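Alanine racemase, biosynthetic (Pseudomonas aeruginosa PAO1, PDB 6A2F) is a two-domain, pyridoxal-phosphate-bearing enzyme of the alanine racemase family, with a TIM-barrel N-terminal domain and a strand-rich C-terminal domain. Local coordinates at residues A89-Q93 / L94-L98; I76-L79 / E80-E84; S190-N193 / S194-L198. All coordinates share one frame; numbering follows the deposited sequence.

Interaction 1: A89-Q93 / L94-L98; sequences ALAGQ and LRLDL
Leu90 lays its CD1 methyl against the branch of Leu94 one helical turn later, with CD1 of Leu90 4.0 Å from CG of Leu94. The two side chains cross at a slant. In Leu90, CG lies anti to the backbone N (chi1 -174°), which carries the branch toward the helix end where Leu94 sits. Leu94 also curls back over the turn, and its CG comes within 3.3 Å of Leu90 O. That same carbonyl accepts Leu94 N at 3.0 Å, the last ordinary helical bond here.

The helix then stops. Arg95 takes a positive phi, and the chain leaves the helical path. Leu96 N bonds to Ala91 O at 3.1 Å, with the donor almost in line with the carbonyl. Arg95 N reaches Gly92 O at 3.2 Å but approaches from above the carbonyl plane, so this bond misses the lone pairs. Outside the turn, Arg68 binds the oxygens of Leu94 and Arg95.

A second apolar contact is made by Ala91. Its CB is 3.8 Å from CD2 of Leu98 and 4.2 Å from CD1 of Leu96, the latter being the apolar pair expected of a Schellman motif. Ala91 therefore joins the helix end to the start of the next strand. Leu96 also packs on Ile76 and Leu78, while Asp97 forms a salt bridge with Arg75.

The paired bonds and positive phi are those of a Schellman motif, here ending helix 87-93 in a beta-alpha-beta unit of the barrel.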
loop_
_atom_site.group_PDB
_atom_site.type_symbol
_atom_site.label_atom_id
_atom_site.label_comp_id
_atom_site.label_asym_id
_atom_site.label_seq_id
_atom_site.Cartn_x
_atom_site.Cartn_y
_atom_site.Cartn_z
ATOM N N ALA A 89 -1.358 -29.680 -10.353
ATOM C CA ALA A 89 -0.112 -30.342 -10.769
ATOM C C ALA A 89 1.120 -29.684 -10.131
ATOM O O ALA A 89 2.033 -30.378 -9.680
ATOM C CB ALA A 89 0.010 -30.378 -12.287
ATOM N N LEU A 90 1.130 -28.351 -10.078
ATOM C CA LEU A 90 2.222 -27.626 -9.434
ATOM C C LEU A 90 2.211 -27.783 -7.906
ATOM O O LEU A 90 3.265 -27.953 -7.297
ATOM C CB LEU A 90 2.235 -26.148 -9.840
ATOM C CG LEU A 90 3.417 -25.296 -9.353
ATOM C CD1 LEU A 90 4.779 -25.967 -9.542
ATOM C CD2 LEU A 90 3.397 -23.940 -10.043
ATOM N N ALA A 91 1.022 -27.741 -7.305
ATOM C CA ALA A 91 0.864 -27.978 -5.866
ATOM C C ALA A 91 1.387 -29.355 -5.473
ATOM O O ALA A 91 1.950 -29.520 -4.386
ATOM C CB ALA A 91 -0.594 -27.826 -5.452
ATOM N N GLY A 92 1.196 -30.328 -6.366
ATOM C CA GLY A 92 1.707 -31.684 -6.183
ATOM C C GLY A 92 3.221 -31.749 -6.235
ATOM O O GLY A 92 3.845 -32.405 -5.401
ATOM N N GLN A 93 3.807 -31.064 -7.218
ATOM C CA GLN A 93 5.263 -30.967 -7.360
ATOM C C GLN A 93 5.900 -30.361 -6.103
ATOM O O GLN A 93 6.941 -30.830 -5.647
ATOM C CB GLN A 93 5.631 -30.144 -8.607
ATOM C CG GLN A 93 7.129 -29.959 -8.865
ATOM C CD GLN A 93 7.436 -29.006 -10.021
ATOM O OE1 GLN A 93 8.073 -27.958 -9.836
ATOM N NE2 GLN A 93 6.995 -29.368 -11.219
ATOM N N LEU A 94 5.257 -29.335 -5.543
ATOM C CA LEU A 94 5.790 -28.616 -4.386
ATOM C C LEU A 94 5.402 -29.258 -3.051
ATOM O O LEU A 94 5.758 -28.747 -1.983
ATOM C CB LEU A 94 5.357 -27.146 -4.420
ATOM C CG LEU A 94 5.661 -26.330 -5.684
ATOM C CD1 LEU A 94 4.925 -24.991 -5.661
ATOM C CD2 LEU A 94 7.157 -26.140 -5.890
ATOM N N ARG A 95 4.680 -30.377 -3.122
ATOM C CA ARG A 95 4.237 -31.127 -1.938
ATOM C C ARG A 95 3.539 -30.237 -0.893
ATOM O O ARG A 95 3.987 -30.111 0.253
ATOM C CB ARG A 95 5.403 -31.910 -1.325
ATOM C CG ARG A 95 5.854 -33.107 -2.148
ATOM C CD ARG A 95 6.804 -33.970 -1.326
ATOM N NE ARG A 95 6.847 -35.367 -1.776
ATOM C CZ ARG A 95 6.934 -36.422 -0.962
ATOM N NH1 ARG A 95 6.974 -37.651 -1.468
ATOM N NH2 ARG A 95 6.971 -36.255 0.357
ATOM N N LEU A 96 2.432 -29.630 -1.314
ATOM C CA LEU A 96 1.710 -28.663 -0.496
ATOM C C LEU A 96 0.474 -29.260 0.156
ATOM O O LEU A 96 -0.117 -30.216 -0.362
ATOM C CB LEU A 96 1.305 -27.450 -1.336
ATOM C CG LEU A 96 2.399 -26.688 -2.090
ATOM C CD1 LEU A 96 1.775 -25.554 -2.880
ATOM C CD2 LEU A 96 3.469 -26.161 -1.149
ATOM N N ASP A 97 0.102 -28.695 1.302
ATOM C CA ASP A 97 -1.164 -29.010 1.946
ATOM C C ASP A 97 -2.263 -28.217 1.264
ATOM O O ASP A 97 -2.172 -26.992 1.143
ATOM C CB ASP A 97 -1.132 -28.659 3.430
ATOM C CG ASP A 97 -0.404 -29.688 4.262
ATOM O OD1 ASP A 97 0.442 -30.437 3.722
ATOM O OD2 ASP A 97 -0.684 -29.745 5.477
ATOM N N LEU A 98 -3.299 -28.918 0.824
ATOM C CA LEU A 98 -4.398 -28.276 0.128
ATOM C C LEU A 98 -5.547 -27.954 1.072
ATOM O O LEU A 98 -5.741 -28.625 2.090
ATOM C CB LEU A 98 -4.892 -29.147 -1.028
ATOM C CG LEU A 98 -3.867 -29.571 -2.085
ATOM C CD1 LEU A 98 -4.544 -30.436 -3.135
ATOM C CD2 LEU A 98 -3.177 -28.372 -2.725
#

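Interaction 2: I76-L79 / E80-E84; sequences ILLL and EGCFE
A beta turn leads the chain out of barrel strand 75-78 and into the loop before helix 87-93. Leu78 and Gly81 close it. Gly81 N donates to Leu78 O at 3.2 Å, with an N-H...O angle of 153°. The hydrogen points well at the oxygen, but the donor stands above the carbonyl plane and is not on a lone pair. The backbone angles of Leu79 and Glu80 are those of a type I turn, and the CA atoms of Leu78 and Gly81 come within 4.9 Å. Gly81 has a positive phi, which suits a residue without a side chain.

Leu78 carries the apolar part. Its CB sits 3.9 Å from Gly81 CA. Its CG lies beside the backbone N (chi1 -63°), and from there CD1 reaches forward over the turn to Cys82 SG, also at 3.9 Å. This is a packing contact. The Cys82 side chain also packs on Tyr88 and Ala91 of helix 87-93 and on Leu98 of the next strand.

Glu80 points away from the strand. The nearest atoms of its side chain and a bound D-lysine are about 4 Å apart. It also packs on Asp303 of the second subunit, so the turn borders a ligand pocket near the dimer interface. Gln105 NE2 bonds to the carbonyl oxygens of both Glu80 and Cys82, and Lys123 NZ bonds to Leu79 O.

The chemistry thus divides in two. Leu78 and Cys82 make an apolar contact on one side of the turn. The carbonyl oxygens of Leu79, Glu80 and Cys82 accept from side-chain nitrogens, and these bonds tie the backbone of the turn to Lys123 and Gln105.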
loop_
_atom_site.group_PDB
_atom_site.type_symbol
_atom_site.label_atom_id
_atom_site.label_comp_id
_atom_site.label_asym_id
_atom_site.label_seq_id
_atom_site.Cartn_x
_atom_site.Cartn_y
_atom_site.Cartn_z
ATOM N N ILE A 76 3.851 -26.903 4.024
ATOM C CA ILE A 76 3.345 -25.622 3.522
ATOM C C ILE A 76 1.846 -25.731 3.224
ATOM O O ILE A 76 1.421 -26.515 2.376
ATOM C CB ILE A 76 4.104 -25.124 2.263
ATOM C CG1 ILE A 76 5.625 -25.119 2.487
ATOM C CG2 ILE A 76 3.622 -23.732 1.871
ATOM C CD1 ILE A 76 6.442 -24.981 1.219
ATOM N N LEU A 77 1.056 -24.938 3.936
ATOM C CA LEU A 77 -0.393 -24.926 3.784
ATOM C C LEU A 77 -0.856 -23.774 2.896
ATOM O O LEU A 77 -0.515 -22.625 3.142
ATOM C CB LEU A 77 -1.051 -24.811 5.159
ATOM C CG LEU A 77 -2.559 -24.562 5.220
ATOM C CD1 LEU A 77 -3.318 -25.747 4.648
ATOM C CD2 LEU A 77 -2.982 -24.285 6.654
ATOM N N LEU A 78 -1.619 -24.100 1.856
ATOM C CA LEU A 78 -2.337 -23.093 1.080
ATOM C C LEU A 78 -3.654 -22.804 1.796
ATOM O O LEU A 78 -4.559 -23.639 1.795
ATOM C CB LEU A 78 -2.627 -23.593 -0.337
ATOM C CG LEU A 78 -1.500 -23.920 -1.321
ATOM C CD1 LEU A 78 -2.073 -24.675 -2.516
ATOM C CD2 LEU A 78 -0.769 -22.667 -1.778
ATOM N N LEU A 79 -3.749 -21.630 2.415
ATOM C CA LEU A 79 -4.911 -21.267 3.231
ATOM C C LEU A 79 -6.221 -21.212 2.443
ATOM O O LEU A 79 -7.272 -21.573 2.964
ATOM C CB LEU A 79 -4.673 -19.940 3.959
ATOM C CG LEU A 79 -3.606 -19.946 5.060
ATOM C CD1 LEU A 79 -3.179 -18.530 5.416
ATOM C CD2 LEU A 79 -4.077 -20.699 6.295
ATOM N N GLU A 80 -6.147 -20.761 1.193
ATOM C CA GLU A 80 -7.329 -20.644 0.341
ATOM C C GLU A 80 -7.417 -21.785 -0.671
ATOM O O GLU A 80 -8.318 -21.803 -1.511
ATOM C CB GLU A 80 -7.334 -19.298 -0.393
ATOM C CG GLU A 80 -7.397 -18.083 0.521
ATOM C CD GLU A 80 -7.132 -16.782 -0.221
ATOM O OE1 GLU A 80 -7.600 -16.644 -1.378
ATOM O OE2 GLU A 80 -6.455 -15.897 0.356
ATOM N N GLY A 81 -6.484 -22.733 -0.581
ATOM C CA GLY A 81 -6.378 -23.819 -1.548
ATOM C C GLY A 81 -5.958 -23.333 -2.926
ATOM O O GLY A 81 -5.425 -22.227 -3.073
ATOM N N CYS A 82 -6.206 -24.166 -3.934
ATOM C CA CYS A 82 -5.908 -23.830 -5.322
ATOM C C CYS A 82 -7.052 -23.048 -5.965
ATOM O O CYS A 82 -8.226 -23.376 -5.763
ATOM C CB CYS A 82 -5.620 -25.100 -6.131
ATOM S SG CYS A 82 -4.119 -25.974 -5.628
ATOM N N PHE A 83 -6.693 -22.036 -6.753
ATOM C CA PHE A 83 -7.657 -21.141 -7.398
ATOM C C PHE A 83 -8.190 -21.668 -8.727
ATOM O O PHE A 83 -9.307 -21.336 -9.118
ATOM C CB PHE A 83 -7.037 -19.759 -7.619
ATOM C CG PHE A 83 -6.732 -19.023 -6.349
ATOM C CD1 PHE A 83 -7.732 -18.331 -5.673
ATOM C CD2 PHE A 83 -5.441 -19.021 -5.825
ATOM C CE1 PHE A 83 -7.449 -17.652 -4.498
ATOM C CE2 PHE A 83 -5.156 -18.344 -4.651
ATOM C CZ PHE A 83 -6.160 -17.659 -3.987
ATOM N N GLU A 84 -7.383 -22.466 -9.424
ATOM C CA GLU A 84 -7.788 -23.045 -10.713
ATOM C C GLU A 84 -7.239 -24.455 -10.927
ATOM O O GLU A 84 -6.245 -24.851 -10.311
ATOM C CB GLU A 84 -7.418 -22.125 -11.894
ATOM C CG GLU A 84 -5.942 -21.755 -12.014
ATOM C CD GLU A 84 -5.651 -20.840 -13.199
ATOM O OE1 GLU A 84 -6.321 -20.966 -14.253
ATOM O OE2 GLU A 84 -4.745 -19.988 -13.083
#

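Interaction 3: S190-N193 / S194-L198; sequences SLAN and SAAVL
Asn193 O accepts Val197 N at 2.7 Å, nearly in line with the carbonyl, and this bond closes the first turn of helix 194-199. The side chain of the same asparagine caps that turn. Its OD1 takes Ala196 N at 3.1 Å, with an N-H...O angle of 160° and the donor tilted a little from the amide plane. CG sits in the crowded position between the backbone N and the carbonyl carbon (chi1 54°). This folds the amide over the helix start, where OD1 also meets the methyls of Ala195 and Ala196. The second of these, Ala196 CB, is 3.5 Å from OD1.

Ala192 packs on the first turn. Its CB points to the helix and touches Ala196 CB at 3.7 Å and Val197 CG2 at 4.0 Å. These methyl contacts join the incoming chain to the helix.

Ser194 points away from the cap. Its OG bonds to Gly211 N, Met213 N and a phosphate oxygen, OP3, of the modified residue at position 34. The start of the helix would probably favour that negative group.

The whole is an asparagine N-cap after strand 189-190. It places a helix start at the cofactor phosphate, as in the phosphate-binding sites that many TIM barrels form after their last two strands.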
loop_
_atom_site.group_PDB
_atom_site.type_symbol
_atom_site.label_atom_id
_atom_site.label_comp_id
_atom_site.label_asym_id
_atom_site.label_seq_id
_atom_site.Cartn_x
_atom_site.Cartn_y
_atom_site.Cartn_z
ATOM N N SER A 190 -7.404 -27.402 13.080
ATOM C CA SER A 190 -6.825 -26.070 13.223
ATOM C C SER A 190 -7.917 -25.015 13.244
ATOM O O SER A 190 -8.766 -24.976 12.348
ATOM C CB SER A 190 -5.832 -25.789 12.098
ATOM O OG SER A 190 -5.199 -24.542 12.289
ATOM N N LEU A 191 -7.883 -24.160 14.267
ATOM C CA LEU A 191 -8.916 -23.142 14.477
ATOM C C LEU A 191 -8.359 -21.777 14.912
ATOM O O LEU A 191 -8.956 -20.739 14.621
ATOM C CB LEU A 191 -9.945 -23.654 15.494
ATOM C CG LEU A 191 -11.117 -22.789 15.981
ATOM C CD1 LEU A 191 -11.980 -22.273 14.838
ATOM C CD2 LEU A 191 -11.952 -23.591 16.966
ATOM N N ALA A 192 -7.208 -21.786 15.584
ATOM C CA ALA A 192 -6.693 -20.596 16.271
ATOM C C ALA A 192 -5.799 -19.678 15.432
ATOM O O ALA A 192 -4.705 -20.077 15.009
ATOM C CB ALA A 192 -5.963 -21.011 17.543
ATOM N N ASN A 193 -6.267 -18.446 15.212
ATOM C CA ASN A 193 -5.402 -17.346 14.749
ATOM C C ASN A 193 -4.631 -16.749 15.945
ATOM O O ASN A 193 -4.719 -17.274 17.057
ATOM C CB ASN A 193 -6.207 -16.272 13.991
ATOM C CG ASN A 193 -7.396 -15.733 14.787
ATOM O OD1 ASN A 193 -7.526 -15.967 15.993
ATOM N ND2 ASN A 193 -8.268 -14.998 14.107
ATOM N N SER A 194 -3.887 -15.663 15.723
ATOM C CA SER A 194 -3.086 -15.042 16.788
ATOM C C SER A 194 -3.945 -14.705 17.999
ATOM O O SER A 194 -3.607 -15.059 19.134
ATOM C CB SER A 194 -2.383 -13.778 16.287
ATOM O OG SER A 194 -1.434 -14.070 15.277
ATOM N N ALA A 195 -5.065 -14.033 17.739
ATOM C CA ALA A 195 -6.034 -13.681 18.767
ATOM C C ALA A 195 -6.382 -14.888 19.636
ATOM O O ALA A 195 -6.271 -14.828 20.865
ATOM C CB ALA A 195 -7.285 -13.089 18.134
ATOM N N ALA A 196 -6.769 -15.985 18.989
ATOM C CA ALA A 196 -7.179 -17.192 19.691
ATOM C C ALA A 196 -6.010 -17.916 20.351
ATOM O O ALA A 196 -6.184 -18.537 21.400
ATOM C CB ALA A 196 -7.933 -18.127 18.752
ATOM N N VAL A 197 -4.824 -17.836 19.743
ATOM C CA VAL A 197 -3.618 -18.461 20.305
ATOM C C VAL A 197 -3.345 -17.905 21.700
ATOM O O VAL A 197 -2.880 -18.625 22.592
ATOM C CB VAL A 197 -2.374 -18.260 19.404
ATOM C CG1 VAL A 197 -1.082 -18.570 20.157
ATOM C CG2 VAL A 197 -2.472 -19.125 18.157
ATOM N N LEU A 198 -3.659 -16.627 21.884
ATOM C CA LEU A 198 -3.391 -15.950 23.143
ATOM C C LEU A 198 -4.550 -16.008 24.138
ATOM O O LEU A 198 -4.330 -15.904 25.339
ATOM C CB LEU A 198 -2.973 -14.494 22.895
ATOM C CG LEU A 198 -1.571 -14.259 22.324
ATOM C CD1 LEU A 198 -1.521 -12.938 21.566
ATOM C CD2 LEU A 198 -0.503 -14.314 23.412
#

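In the fold
All three contacts lie in the N-terminal barrel domain. Along the chain the order is interaction 2, interaction 1, interaction 3. The first two share one beta-alpha-beta unit: interaction 2 leaves strand 75-78, and interaction 1 ends helix 87-93 and leads into strand 98-100. Their centres are about 9 Å apart, and they touch through Asp97, whose backbone probably bonds to Ile76 O and Leu78 N. Interaction 3 touches neither; its nearest atoms are about 6 Å from those of interaction 2. Interactions 2 and 3 follow the C-terminal ends of barrel strands, where TIM barrels carry their active sites, near ligand or cofactor. Interaction 1 lies at the far end of helix 87-93.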